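Local coordinates for periplasmic binding protein/LacI transcriptional regulator (Shewanella sp. ANA-3, PDB 5OCP), which binds L-arabinofuranose, in its alpha and beta forms, in the periplasm and probably hands the sugar to an arabinose ABC transporter, at residues V3-V8 / A59-P64; A48-I53 / K71-E76; I128-G133 / W192-E197; F167-G172 / M198-V203. One frame throughout, in Å; residues are numbered along the deposited sequence.

Contact 1: V3-V8 / A59-P64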
loop_
_atom_site.group_PDB
_atom_site.type_symbol
_atom_site.label_atom_id
_atom_site.label_comp_id
_atom_site.label_asym_id
_atom_site.label_seq_id
_atom_site.Cartn_x
_atom_site.Cartn_y
_atom_site.Cartn_z
ATOM N N VAL A 3 -5.386 20.928 8.577
ATOM C CA VAL A 3 -5.402 20.092 7.381
ATOM C C VAL A 3 -6.284 18.923 7.626
ATOM O O VAL A 3 -6.108 18.234 8.658
ATOM C CB VAL A 3 -3.959 19.590 7.081
ATOM C CG1 VAL A 3 -3.940 18.612 5.906
ATOM C CG2 VAL A 3 -3.040 20.765 6.803
ATOM N N GLY A 4 -7.270 18.681 6.744
ATOM C CA GLY A 4 -8.112 17.514 6.846
ATOM C C GLY A 4 -7.452 16.346 6.117
ATOM O O GLY A 4 -6.890 16.584 5.053
ATOM N N PHE A 5 -7.400 15.168 6.730
ATOM C CA PHE A 5 -6.899 13.988 6.033
ATOM C C PHE A 5 -7.972 12.931 5.985
ATOM O O PHE A 5 -8.392 12.401 7.040
ATOM C CB PHE A 5 -5.660 13.445 6.730
ATOM C CG PHE A 5 -5.127 12.164 6.151
ATOM C CD1 PHE A 5 -5.272 11.845 4.831
ATOM C CD2 PHE A 5 -4.576 11.252 6.964
ATOM C CE1 PHE A 5 -4.728 10.683 4.329
ATOM C CE2 PHE A 5 -4.027 10.093 6.486
ATOM C CZ PHE A 5 -4.085 9.818 5.164
ATOM N N SER A 6 -8.408 12.549 4.772
ATOM C CA SER A 6 -9.351 11.469 4.573
ATOM C C SER A 6 -8.623 10.179 4.274
ATOM O O SER A 6 -8.043 10.007 3.164
ATOM C CB SER A 6 -10.347 11.787 3.468
ATOM O OG SER A 6 -11.127 10.579 3.176
ATOM N N GLN A 7 -8.561 9.261 5.255
ATOM C CA GLN A 7 -7.921 7.957 5.129
ATOM C C GLN A 7 -8.897 6.897 4.717
ATOM O O GLN A 7 -10.115 6.961 5.083
ATOM C CB GLN A 7 -7.245 7.632 6.463
ATOM C CG GLN A 7 -6.498 6.329 6.610
ATOM C CD GLN A 7 -5.312 6.246 5.691
ATOM O OE1 GLN A 7 -5.445 6.155 4.468
ATOM N NE2 GLN A 7 -4.132 6.207 6.289
ATOM N N VAL A 8 -8.380 5.921 4.003
ATOM C CA VAL A 8 -9.173 4.808 3.490
ATOM C C VAL A 8 -9.904 4.012 4.597
ATOM O O VAL A 8 -11.112 3.661 4.444
ATOM C CB VAL A 8 -8.250 3.861 2.695
ATOM C CG1 VAL A 8 -8.932 2.577 2.352
ATOM C CG2 VAL A 8 -7.669 4.586 1.431
ATOM N N ALA A 59 -6.238 23.084 4.084
ATOM C CA ALA A 59 -5.922 22.123 3.024
ATOM C C ALA A 59 -6.533 20.785 3.354
ATOM O O ALA A 59 -6.828 20.490 4.504
ATOM C CB ALA A 59 -4.428 21.925 2.945
ATOM N N ILE A 60 -6.621 19.962 2.318
ATOM C CA ILE A 60 -7.209 18.647 2.413
ATOM C C ILE A 60 -6.191 17.655 1.810
ATOM O O ILE A 60 -5.702 17.886 0.752
ATOM C CB ILE A 60 -8.540 18.578 1.673
ATOM C CG1 ILE A 60 -9.569 19.449 2.468
ATOM C CG2 ILE A 60 -9.052 17.151 1.474
ATOM C CD1 ILE A 60 -10.803 19.755 1.635
ATOM N N ILE A 61 -5.967 16.555 2.504
ATOM C CA ILE A 61 -5.183 15.405 1.924
ATOM C C ILE A 61 -6.192 14.250 1.820
ATOM O O ILE A 61 -6.968 13.941 2.768
ATOM C CB ILE A 61 -4.070 15.013 2.846
ATOM C CG1 ILE A 61 -3.094 16.199 3.004
ATOM C CG2 ILE A 61 -3.315 13.761 2.295
ATOM C CD1 ILE A 61 -2.062 15.983 4.104
ATOM N N ILE A 62 -6.173 13.604 0.665
ATOM C CA ILE A 62 -7.045 12.426 0.385
ATOM C C ILE A 62 -6.183 11.184 -0.034
ATOM O O ILE A 62 -5.345 11.343 -0.932
ATOM C CB ILE A 62 -8.095 12.674 -0.723
ATOM C CG1 ILE A 62 -8.952 13.871 -0.418
ATOM C CG2 ILE A 62 -8.871 11.388 -1.014
ATOM C CD1 ILE A 62 -9.844 14.265 -1.584
ATOM N N ALA A 63 -6.313 10.030 0.665
ATOM C CA ALA A 63 -5.755 8.785 0.256
ATOM C C ALA A 63 -6.940 8.039 -0.367
ATOM O O ALA A 63 -7.772 7.495 0.357
ATOM C CB ALA A 63 -5.204 7.983 1.443
ATOM N N PRO A 64 -7.097 8.082 -1.692
ATOM C CA PRO A 64 -8.389 7.618 -2.229
ATOM C C PRO A 64 -8.537 6.101 -2.330
ATOM O O PRO A 64 -7.629 5.408 -2.795
ATOM C CB PRO A 64 -8.382 8.247 -3.617
ATOM C CG PRO A 64 -6.915 8.209 -4.003
ATOM C CD PRO A 64 -6.245 8.651 -2.754
#

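Contact 2: A48-I53 / K71-E76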
loop_
_atom_site.group_PDB
_atom_site.type_symbol
_atom_site.label_atom_id
_atom_site.label_comp_id
_atom_site.label_asym_id
_atom_site.label_seq_id
_atom_site.Cartn_x
_atom_site.Cartn_y
_atom_site.Cartn_z
ATOM N N ALA A 48 -16.398 12.992 4.708
ATOM C CA ALA A 48 -15.330 13.641 5.455
ATOM C C ALA A 48 -14.818 14.873 4.743
ATOM O O ALA A 48 -14.679 15.916 5.332
ATOM C CB ALA A 48 -14.173 12.667 5.671
ATOM N N VAL A 49 -14.558 14.742 3.443
ATOM C CA VAL A 49 -14.077 15.855 2.647
ATOM C C VAL A 49 -15.076 17.025 2.630
ATOM O O VAL A 49 -14.672 18.197 2.818
ATOM C CB VAL A 49 -13.684 15.433 1.235
ATOM C CG1 VAL A 49 -13.299 16.620 0.440
ATOM C CG2 VAL A 49 -12.541 14.445 1.245
ATOM N N ARG A 50 -16.359 16.698 2.522
ATOM C CA ARG A 50 -17.406 17.706 2.557
ATOM C C ARG A 50 -17.331 18.436 3.898
ATOM O O ARG A 50 -17.395 19.664 3.944
ATOM C CB ARG A 50 -18.781 17.062 2.380
ATOM C CG ARG A 50 -18.970 16.360 1.044
ATOM C CD ARG A 50 -20.353 16.625 0.473
ATOM N NE ARG A 50 -20.322 16.809 -0.975
ATOM C CZ ARG A 50 -20.816 15.939 -1.850
ATOM N NH1 ARG A 50 -21.384 14.819 -1.425
ATOM N NH2 ARG A 50 -20.742 16.188 -3.150
ATOM N N SER A 51 -17.196 17.679 4.987
ATOM C CA SER A 51 -17.091 18.285 6.312
ATOM C C SER A 51 -15.889 19.155 6.454
ATOM O O SER A 51 -15.954 20.264 6.990
ATOM C CB SER A 51 -17.144 17.187 7.391
ATOM O OG SER A 51 -17.032 17.736 8.665
ATOM N N PHE A 52 -14.761 18.692 5.910
ATOM C CA PHE A 52 -13.595 19.560 5.916
ATOM C C PHE A 52 -13.826 20.883 5.197
ATOM O O PHE A 52 -13.345 21.925 5.701
ATOM C CB PHE A 52 -12.392 18.904 5.188
ATOM C CG PHE A 52 -11.911 17.647 5.807
ATOM C CD1 PHE A 52 -11.975 17.434 7.154
ATOM C CD2 PHE A 52 -11.261 16.695 4.995
ATOM C CE1 PHE A 52 -11.532 16.260 7.731
ATOM C CE2 PHE A 52 -10.780 15.550 5.574
ATOM C CZ PHE A 52 -10.927 15.314 6.908
ATOM N N ILE A 53 -14.511 20.852 4.068
ATOM C CA ILE A 53 -14.819 22.071 3.319
ATOM C C ILE A 53 -15.794 22.970 4.144
ATOM O O ILE A 53 -15.506 24.133 4.358
ATOM C CB ILE A 53 -15.458 21.734 1.994
ATOM C CG1 ILE A 53 -14.436 21.076 1.018
ATOM C CG2 ILE A 53 -15.988 22.984 1.285
ATOM C CD1 ILE A 53 -15.067 20.388 -0.154
ATOM N N LYS A 71 -14.692 13.553 -8.909
ATOM C CA LYS A 71 -14.768 14.883 -9.505
ATOM C C LYS A 71 -15.701 15.900 -8.835
ATOM O O LYS A 71 -15.324 17.071 -8.563
ATOM C CB LYS A 71 -15.145 14.750 -11.013
ATOM C CG LYS A 71 -15.145 16.091 -11.749
ATOM C CD LYS A 71 -14.981 16.004 -13.267
ATOM C CE LYS A 71 -16.014 15.078 -13.914
ATOM N NZ LYS A 71 -16.408 15.511 -15.300
ATOM N N PRO A 72 -16.896 15.454 -8.473
ATOM C CA PRO A 72 -17.813 16.421 -7.806
ATOM C C PRO A 72 -17.234 17.019 -6.544
ATOM O O PRO A 72 -17.241 18.259 -6.395
ATOM C CB PRO A 72 -19.057 15.604 -7.535
ATOM C CG PRO A 72 -19.019 14.505 -8.516
ATOM C CD PRO A 72 -17.542 14.173 -8.712
ATOM N N VAL A 73 -16.701 16.153 -5.628
ATOM C CA VAL A 73 -16.140 16.700 -4.390
ATOM C C VAL A 73 -14.905 17.533 -4.623
ATOM O O VAL A 73 -14.711 18.537 -3.953
ATOM C CB VAL A 73 -16.017 15.619 -3.262
ATOM C CG1 VAL A 73 -14.789 14.681 -3.448
ATOM C CG2 VAL A 73 -16.045 16.285 -1.918
ATOM N N LEU A 74 -14.045 17.183 -5.603
ATOM C CA LEU A 74 -12.903 17.975 -5.893
ATOM C C LEU A 74 -13.295 19.338 -6.426
ATOM O O LEU A 74 -12.695 20.328 -6.091
ATOM C CB LEU A 74 -11.963 17.278 -6.904
ATOM C CG LEU A 74 -11.287 16.082 -6.215
ATOM C CD1 LEU A 74 -10.525 15.239 -7.210
ATOM C CD2 LEU A 74 -10.400 16.499 -5.079
ATOM N N LYS A 75 -14.350 19.370 -7.211
ATOM C CA LYS A 75 -14.844 20.691 -7.722
ATOM C C LYS A 75 -15.367 21.595 -6.605
ATOM O O LYS A 75 -15.053 22.772 -6.551
ATOM C CB LYS A 75 -15.898 20.457 -8.798
ATOM C CG LYS A 75 -15.315 20.150 -10.155
ATOM C CD LYS A 75 -16.346 19.560 -11.087
ATOM C CE LYS A 75 -17.483 20.522 -11.368
ATOM N NZ LYS A 75 -18.202 20.138 -12.635
ATOM N N GLU A 76 -15.997 20.970 -5.629
ATOM C CA GLU A 76 -16.403 21.665 -4.419
ATOM C C GLU A 76 -15.243 22.261 -3.658
ATOM O O GLU A 76 -15.304 23.403 -3.182
ATOM C CB GLU A 76 -17.212 20.728 -3.509
ATOM C CG GLU A 76 -18.620 20.411 -4.017
ATOM C CD GLU A 76 -19.311 19.276 -3.285
ATOM O OE1 GLU A 76 -19.017 19.046 -2.110
ATOM O OE2 GLU A 76 -20.188 18.602 -3.894
#

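Contact 3: I128-G133 / W192-E197. With AHR (alpha-L-arabinofuranose), chain I; FUB (beta-L-arabinofuranose), chain J.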
loop_
_atom_site.group_PDB
_atom_site.type_symbol
_atom_site.label_atom_id
_atom_site.label_comp_id
_atom_site.label_asym_id
_atom_site.label_seq_id
_atom_site.Cartn_x
_atom_site.Cartn_y
_atom_site.Cartn_z
ATOM N N ILE A 128 3.063 -19.440 -10.518
ATOM C CA ILE A 128 2.808 -18.446 -9.476
ATOM C C ILE A 128 1.316 -18.358 -9.155
ATOM O O ILE A 128 0.500 -18.298 -10.095
ATOM C CB ILE A 128 3.236 -17.046 -10.036
ATOM C CG1 ILE A 128 4.751 -17.034 -10.389
ATOM C CG2 ILE A 128 2.904 -15.894 -9.051
ATOM C CD1 ILE A 128 5.123 -16.056 -11.443
ATOM N N ALA A 129 1.010 -18.192 -7.890
ATOM C CA ALA A 129 -0.347 -17.837 -7.454
ATOM C C ALA A 129 -0.354 -16.381 -7.018
ATOM O O ALA A 129 0.504 -16.013 -6.133
ATOM C CB ALA A 129 -0.762 -18.699 -6.297
ATOM N N GLU A 130 -1.287 -15.617 -7.560
ATOM C CA GLU A 130 -1.410 -14.193 -7.254
ATOM C C GLU A 130 -2.553 -13.910 -6.303
ATOM O O GLU A 130 -3.733 -14.230 -6.607
ATOM C CB GLU A 130 -1.626 -13.427 -8.566
ATOM C CG GLU A 130 -1.781 -11.919 -8.372
ATOM C CD GLU A 130 -2.021 -11.191 -9.683
ATOM O OE1 GLU A 130 -2.479 -11.843 -10.634
ATOM O OE2 GLU A 130 -1.808 -9.948 -9.768
ATOM N N LEU A 131 -2.238 -13.237 -5.175
ATOM C CA LEU A 131 -3.253 -12.712 -4.275
ATOM C C LEU A 131 -3.372 -11.236 -4.555
ATOM O O LEU A 131 -2.492 -10.435 -4.227
ATOM C CB LEU A 131 -2.908 -12.934 -2.805
ATOM C CG LEU A 131 -2.785 -14.356 -2.370
ATOM C CD1 LEU A 131 -2.219 -14.506 -0.956
ATOM C CD2 LEU A 131 -4.175 -14.961 -2.472
ATOM N N GLN A 132 -4.483 -10.844 -5.206
ATOM C CA GLN A 132 -4.674 -9.468 -5.583
ATOM C C GLN A 132 -5.222 -8.593 -4.454
ATOM O O GLN A 132 -5.932 -9.002 -3.582
ATOM C CB GLN A 132 -5.616 -9.391 -6.788
ATOM C CG GLN A 132 -5.271 -10.271 -7.976
ATOM C CD GLN A 132 -6.502 -10.438 -8.885
ATOM O OE1 GLN A 132 -7.429 -11.190 -8.597
ATOM N NE2 GLN A 132 -6.500 -9.757 -9.937
ATOM N N GLY A 133 -4.915 -7.289 -4.537
ATOM C CA GLY A 133 -5.493 -6.321 -3.666
ATOM C C GLY A 133 -6.945 -6.027 -4.049
ATOM O O GLY A 133 -7.517 -6.668 -4.916
ATOM N N TRP A 192 2.707 -14.547 -5.139
ATOM C CA TRP A 192 2.871 -13.099 -5.360
ATOM C C TRP A 192 1.667 -12.478 -4.718
ATOM O O TRP A 192 0.512 -12.586 -5.192
ATOM C CB TRP A 192 2.943 -12.880 -6.874
ATOM C CG TRP A 192 2.596 -11.510 -7.425
ATOM C CD1 TRP A 192 1.934 -11.286 -8.564
ATOM C CD2 TRP A 192 2.949 -10.191 -6.913
ATOM N NE1 TRP A 192 1.793 -9.955 -8.795
ATOM C CE2 TRP A 192 2.425 -9.251 -7.809
ATOM C CE3 TRP A 192 3.659 -9.723 -5.793
ATOM C CZ2 TRP A 192 2.556 -7.874 -7.620
ATOM C CZ3 TRP A 192 3.801 -8.341 -5.608
ATOM C CH2 TRP A 192 3.257 -7.440 -6.540
ATOM N N SER A 193 1.917 -11.769 -3.607
ATOM C CA SER A 193 0.888 -11.114 -2.890
ATOM C C SER A 193 0.987 -9.593 -3.013
ATOM O O SER A 193 2.075 -9.032 -2.781
ATOM C CB SER A 193 0.965 -11.486 -1.422
ATOM O OG SER A 193 -0.029 -10.784 -0.712
ATOM N N HIS A 194 -0.125 -8.924 -3.349
ATOM C CA HIS A 194 -0.032 -7.486 -3.511
ATOM C C HIS A 194 0.280 -6.757 -2.204
ATOM O O HIS A 194 0.694 -5.606 -2.280
ATOM C CB HIS A 194 -1.281 -6.919 -4.165
ATOM C CG HIS A 194 -1.478 -7.347 -5.593
ATOM N ND1 HIS A 194 -2.497 -6.817 -6.355
ATOM C CD2 HIS A 194 -0.868 -8.270 -6.364
ATOM C CE1 HIS A 194 -2.472 -7.370 -7.564
ATOM N NE2 HIS A 194 -1.426 -8.169 -7.639
ATOM N N ASN A 195 0.109 -7.358 -1.024
ATOM C CA ASN A 195 0.574 -6.774 0.185
ATOM C C ASN A 195 1.006 -7.784 1.214
ATOM O O ASN A 195 0.676 -8.983 1.135
ATOM C CB ASN A 195 -0.373 -5.740 0.801
ATOM C CG ASN A 195 -1.545 -6.335 1.559
ATOM O OD1 ASN A 195 -1.897 -7.529 1.382
ATOM N ND2 ASN A 195 -2.201 -5.490 2.385
ATOM N N ASP A 196 1.808 -7.302 2.149
ATOM C CA ASP A 196 2.353 -8.220 3.162
ATOM C C ASP A 196 1.253 -8.832 4.019
ATOM O O ASP A 196 1.410 -9.999 4.434
ATOM C CB ASP A 196 3.344 -7.496 4.094
ATOM C CG ASP A 196 4.667 -7.064 3.439
ATOM O OD1 ASP A 196 4.991 -7.480 2.294
ATOM O OD2 ASP A 196 5.390 -6.307 4.111
ATOM N N GLU A 197 0.165 -8.111 4.273
ATOM C CA GLU A 197 -0.951 -8.595 5.086
ATOM C C GLU A 197 -1.523 -9.903 4.529
ATOM O O GLU A 197 -1.633 -10.893 5.263
ATOM C CB GLU A 197 -1.999 -7.506 5.201
ATOM C CG GLU A 197 -2.990 -7.680 6.307
ATOM C CD GLU A 197 -2.461 -7.387 7.710
ATOM O OE1 GLU A 197 -1.589 -6.519 7.974
ATOM O OE2 GLU A 197 -3.072 -8.008 8.606
HETATM O O5 AHR I . -2.255 1.734 -1.146
HETATM C C5 AHR I . -1.267 1.030 -0.458
HETATM C C4 AHR I . -1.740 -0.379 -0.151
HETATM O O4 AHR I . -2.979 -0.366 0.519
HETATM C C3 AHR I . -0.731 -1.143 0.726
HETATM O O3 AHR I . 0.238 -1.705 -0.099
HETATM C C2 AHR I . -1.680 -2.109 1.416
HETATM O O2 AHR I . -1.216 -2.683 2.603
HETATM C C1 AHR I . -2.831 -1.162 1.705
HETATM O O1 AHR I . -3.943 -1.876 1.900
HETATM O O5 FUB J . -2.254 1.733 -1.145
HETATM C C5 FUB J . -1.271 1.027 -0.453
HETATM C C4 FUB J . -1.749 -0.382 -0.142
HETATM O O4 FUB J . -2.994 -0.381 0.512
HETATM C C3 FUB J . -0.748 -1.147 0.738
HETATM O O3 FUB J . 0.233 -1.694 -0.088
HETATM C C2 FUB J . -1.679 -2.167 1.382
HETATM O O2 FUB J . -1.213 -2.694 2.602
HETATM C C1 FUB J . -3.037 -1.468 1.456
HETATM O O1 FUB J . -3.127 -0.906 2.671
HETATM O O HOH W 1 0.529 -9.632 -11.354
#

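Contact 4: F167-G172 / M198-V203. With AHR (alpha-L-arabinofuranose), chain I.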
loop_
_atom_site.group_PDB
_atom_site.type_symbol
_atom_site.label_atom_id
_atom_site.label_comp_id
_atom_site.label_asym_id
_atom_site.label_seq_id
_atom_site.Cartn_x
_atom_site.Cartn_y
_atom_site.Cartn_z
ATOM N N PHE A 167 -6.620 -7.214 0.382
ATOM C CA PHE A 167 -5.563 -6.621 1.163
ATOM C C PHE A 167 -5.598 -7.053 2.568
ATOM O O PHE A 167 -4.953 -6.461 3.385
ATOM C CB PHE A 167 -5.546 -5.083 1.011
ATOM C CG PHE A 167 -4.881 -4.580 -0.259
ATOM C CD1 PHE A 167 -3.647 -5.062 -0.679
ATOM C CD2 PHE A 167 -5.437 -3.498 -0.976
ATOM C CE1 PHE A 167 -2.982 -4.543 -1.810
ATOM C CE2 PHE A 167 -4.758 -2.993 -2.122
ATOM C CZ PHE A 167 -3.546 -3.482 -2.530
ATOM N N THR A 168 -6.409 -8.078 2.932
ATOM C CA THR A 168 -6.467 -8.482 4.303
ATOM C C THR A 168 -5.879 -9.884 4.603
ATOM O O THR A 168 -5.760 -10.742 3.733
ATOM C CB THR A 168 -7.885 -8.466 4.933
ATOM O OG1 THR A 168 -8.626 -9.570 4.391
ATOM C CG2 THR A 168 -8.560 -7.166 4.703
ATOM N N ARG A 169 -5.514 -10.070 5.860
ATOM C CA ARG A 169 -4.894 -11.306 6.282
ATOM C C ARG A 169 -5.862 -12.487 6.247
ATOM O O ARG A 169 -5.533 -13.498 5.728
ATOM C CB ARG A 169 -4.321 -11.194 7.680
ATOM C CG ARG A 169 -3.481 -12.389 8.038
ATOM C CD ARG A 169 -2.933 -12.336 9.470
ATOM N NE ARG A 169 -2.099 -11.163 9.723
ATOM C CZ ARG A 169 -0.885 -11.141 10.325
ATOM N NH1 ARG A 169 -0.284 -12.247 10.782
ATOM N NH2 ARG A 169 -0.260 -9.973 10.475
ATOM N N ALA A 170 -7.052 -12.266 6.775
ATOM C CA ALA A 170 -8.077 -13.329 6.799
ATOM C C ALA A 170 -8.535 -13.748 5.436
ATOM O O ALA A 170 -8.646 -14.921 5.178
ATOM C CB ALA A 170 -9.262 -12.930 7.674
ATOM N N LYS A 171 -8.697 -12.805 4.519
ATOM C CA LYS A 171 -9.119 -13.118 3.187
ATOM C C LYS A 171 -7.957 -13.687 2.382
ATOM O O LYS A 171 -8.151 -14.590 1.579
ATOM C CB LYS A 171 -9.785 -11.971 2.495
ATOM C CG LYS A 171 -10.443 -12.299 1.195
ATOM C CD LYS A 171 -11.700 -13.123 1.406
ATOM C CE LYS A 171 -12.375 -13.332 0.077
ATOM N NZ LYS A 171 -13.735 -13.919 0.312
ATOM N N GLY A 172 -6.739 -13.178 2.582
ATOM C CA GLY A 172 -5.571 -13.828 1.962
ATOM C C GLY A 172 -5.444 -15.325 2.286
ATOM O O GLY A 172 -5.109 -16.151 1.439
ATOM N N MET A 198 -1.839 -9.960 3.224
ATOM C CA MET A 198 -2.406 -11.134 2.609
ATOM C C MET A 198 -1.330 -12.233 2.634
ATOM O O MET A 198 -1.657 -13.424 2.746
ATOM C CB MET A 198 -2.864 -10.932 1.180
ATOM C CG MET A 198 -4.036 -9.973 1.032
ATOM S SD MET A 198 -4.594 -9.722 -0.643
ATOM C CE MET A 198 -3.118 -9.032 -1.375
ATOM N N ALA A 199 -0.065 -11.845 2.457
ATOM C CA ALA A 199 1.039 -12.798 2.382
ATOM C C ALA A 199 1.157 -13.556 3.706
ATOM O O ALA A 199 1.369 -14.798 3.682
ATOM C CB ALA A 199 2.281 -12.092 2.097
ATOM N N LEU A 200 0.977 -12.854 4.800
ATOM C CA LEU A 200 1.087 -13.482 6.083
ATOM C C LEU A 200 -0.054 -14.415 6.330
ATOM O O LEU A 200 0.131 -15.484 7.058
ATOM C CB LEU A 200 1.243 -12.481 7.171
ATOM C CG LEU A 200 2.577 -11.704 7.063
ATOM C CD1 LEU A 200 2.609 -10.503 7.976
ATOM C CD2 LEU A 200 3.813 -12.528 7.270
ATOM N N GLY A 201 -1.220 -14.096 5.839
ATOM C CA GLY A 201 -2.330 -15.093 5.848
ATOM C C GLY A 201 -2.002 -16.300 5.021
ATOM O O GLY A 201 -2.309 -17.461 5.414
ATOM N N ALA A 202 -1.442 -16.100 3.826
ATOM C CA ALA A 202 -1.053 -17.201 2.971
ATOM C C ALA A 202 -0.069 -18.163 3.681
ATOM O O ALA A 202 -0.148 -19.396 3.478
ATOM C CB ALA A 202 -0.480 -16.757 1.624
ATOM N N VAL A 203 0.844 -17.630 4.492
ATOM C CA VAL A 203 1.821 -18.387 5.197
ATOM C C VAL A 203 1.069 -19.416 6.056
ATOM O O VAL A 203 1.446 -20.560 6.057
ATOM C CB VAL A 203 2.670 -17.527 6.097
ATOM C CG1 VAL A 203 3.407 -18.364 7.150
ATOM C CG2 VAL A 203 3.679 -16.715 5.254
HETATM O O5 AHR I . -2.255 1.734 -1.146
HETATM C C5 AHR I . -1.267 1.030 -0.458
HETATM C C4 AHR I . -1.740 -0.379 -0.151
HETATM O O4 AHR I . -2.979 -0.366 0.519
HETATM C C3 AHR I . -0.731 -1.143 0.726
HETATM O O3 AHR I . 0.238 -1.705 -0.099
HETATM C C2 AHR I . -1.680 -2.109 1.416
HETATM O O2 AHR I . -1.216 -2.683 2.603
HETATM C C1 AHR I . -2.831 -1.162 1.705
HETATM O O1 AHR I . -3.943 -1.876 1.900
#

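Contact 1: V3-V8 / A59-P64
F5 and I61 face each other across two parallel strands, 3-7 and 59-62. The F5 ring turns an edge to its neighbour: CD1 lies 3.7 Å from I61 CG2, and I61 O sits in the ring plane at that edge. With CG anti to the backbone N (chi1 175°), the ring lies along its own strand, and CE1 reaches A63 CB. V3 CG1 closes the other end against I61 CD1 at 3.7 Å. Helix 248-259 packs on V3 and I61, and V22 of helix 13-29 on F5. With an alanine at F5, the flank of I61 CG2 and A63 CB would probably be left with a gap. G4 and S6 each bond through both N and O: G4 N reaches A59 O at 2.9 Å, I61 N reaches G4 O at 2.7 Å, S6 N reaches I61 O, and A63 N reaches S6 O at 3.0 Å. Every residue is buried, so close apolar packing of V3, F5 and I61 contrasts with a looser, more polar end. There the strands diverge, with Q7 CA 5.4 Å from A63 CA, yet V8 CG2 still lies against A63 O. Q7 OE1 curls back to V8 N at 3.0 Å and also receives R15, while Q7 NE2 bonds to S19. Parallel strands ending near the sugar are typical of the Rossmann-like lobe of a periplasmic binding protein.

Contact 2: A48-I53 / K71-E76
R50 and E76 form a salt bridge between two neighbouring, nearly parallel helices. Helix 42-54 precedes strand 59-62 and helix 71-79 follows it; the two helices lie side by side, so the contact belongs to the alpha/beta layering of a Rossmann-like lobe. The axes of segments 48-53 and 71-76 come within 10.2 Å, 10° from parallel, and side chains fill the space between. On the sheet side V49 CG1 meets V73 CG2 at 3.6 Å. V73 CG2 is anti to the backbone N, which leaves CG1 between the N and the carbonyl carbon (chi1 78°). V49 also touches I62, and I53 touches I60, so the apolar seam continues onto strand 59-62. I53 points CD1 at the base of E76 and comes within 4.0 Å of its CB, the two side chains crossing at about a right angle. The charged pair lies farther out, where R50 is exposed. The arginine chain bends at chi2 and chi3 to pass V73 CG2, and its guanidinium lies nearly coplanar with the carboxylate, 21° apart. A glutamine in place of E76 would probably leave the R50 guanidinium without its countercharge and less firmly held in rotation. The grip is side-on and two-pronged: R50 NE gives a nearly straight bond to the syn lone pair of E76 OE1 at 2.8 Å, and R50 NH2 meets E76 OE2 at 2.6 Å.

Contact 3: I128-G133 / W192-E197
H194 NE2 donates to E130 OE2 at 2.8 Å, a bent bond that uses the anti lone pair of the carboxylate. The oxygen is 19° out of the imidazole plane. Q132 CA lies over one face of the H194 ring, 3.6 Å from its centroid, as a CH-pi contact. E130 reaches this far because its chain is extended, with CG anti to the backbone N (chi1 180°). That chain runs alongside W192, its CG 3.8 Å from W192 CD1. A water at the indole edge accepts from W192 NE1 and lies 2.8 Å from E130 OE2, to which it probably donates. E130 OE1 is held by S162, and F147 stacks on the indole. All this rests on the parallel pairing of strands 126-132 and 190-193 in the second alpha/beta lobe of the binding protein. W192 N bonds to A129 O, L131 N to W192 O, and H194 N to L131 O at 2.9 Å. Beyond H194 the chain turns into helix 196-208. N195 is its N-cap, with OD1 taken by M198 N. S193 OG fixes the turn by donating to N195 O at 2.7 Å. N195 ND2 gives an almost straight bond to O2 of either bound anomer, AHR or FUB, at 3.0 Å, and also bonds to F167 O.

Contact 4: F167-G172 / M198-V203
M198 lays its side chain along the F167-T168 backbone, where helix 169-183 begins against helix 196-208. These two helices pack side by side in the alpha/beta lobe that holds strands 126-132 and 190-193, and the contact reaches the sugar pocket through F167. Side-chain packing comes first. M198 lies against the backbone, its SD 3.4 Å from F167 N and its CG 3.3 Å from T168 O. A bend at chi3 (-61°) then carries M198 CE to an apolar contact with F167 CD1, at 4.1 Å. Close backbone packing comes second. G172 and G201 bring the helices together: the CA atoms of G172 and M198 are only 4.2 Å apart, and G201 CA makes a CA-H...O contact to R169 O at 3.6 Å. Neither glycine position appears to leave room for a CB, given M198 O near G172 and R169 O near G201. Capping is the third kind. T168 is the N-cap of helix 169-183, and its OG1 accepts from K171 N at 3.2 Å. A fourth kind is a charged group on an apolar one: the R169 guanidinium lays one face over L200 CB, and NH2 comes to 3.8 Å from L200 CD1. The same guanidinium has weak, long ion pairs to E197 and D227. The last kind is with the ligand. One face of the F167 ring is turned to the alpha anomer, whose O1 stands 3.6 Å from F167 CG.

The four contacts fall into two pairs, one in each lobe of the binding protein. Contacts 1 and 2 touch and have centres 10 Å apart. Strand 59-62 links helix 42-54 to helix 71-79, and F52 packs on the backbone of strand 2-7. Contacts 3 and 4 are closer still, with centres 8 Å apart, and both use helix 196-208. Within each pair the segments alternate along the chain, and contacts 1 and 2 close before contacts 3 and 4 open. Contacts 1 and 3 lie on opposite sides of the chain's centre, 26 Å between centres. The sugar lies between the lobes, touched by N195 and F167, consistent with a two-lobed binding protein that closes on its sugar.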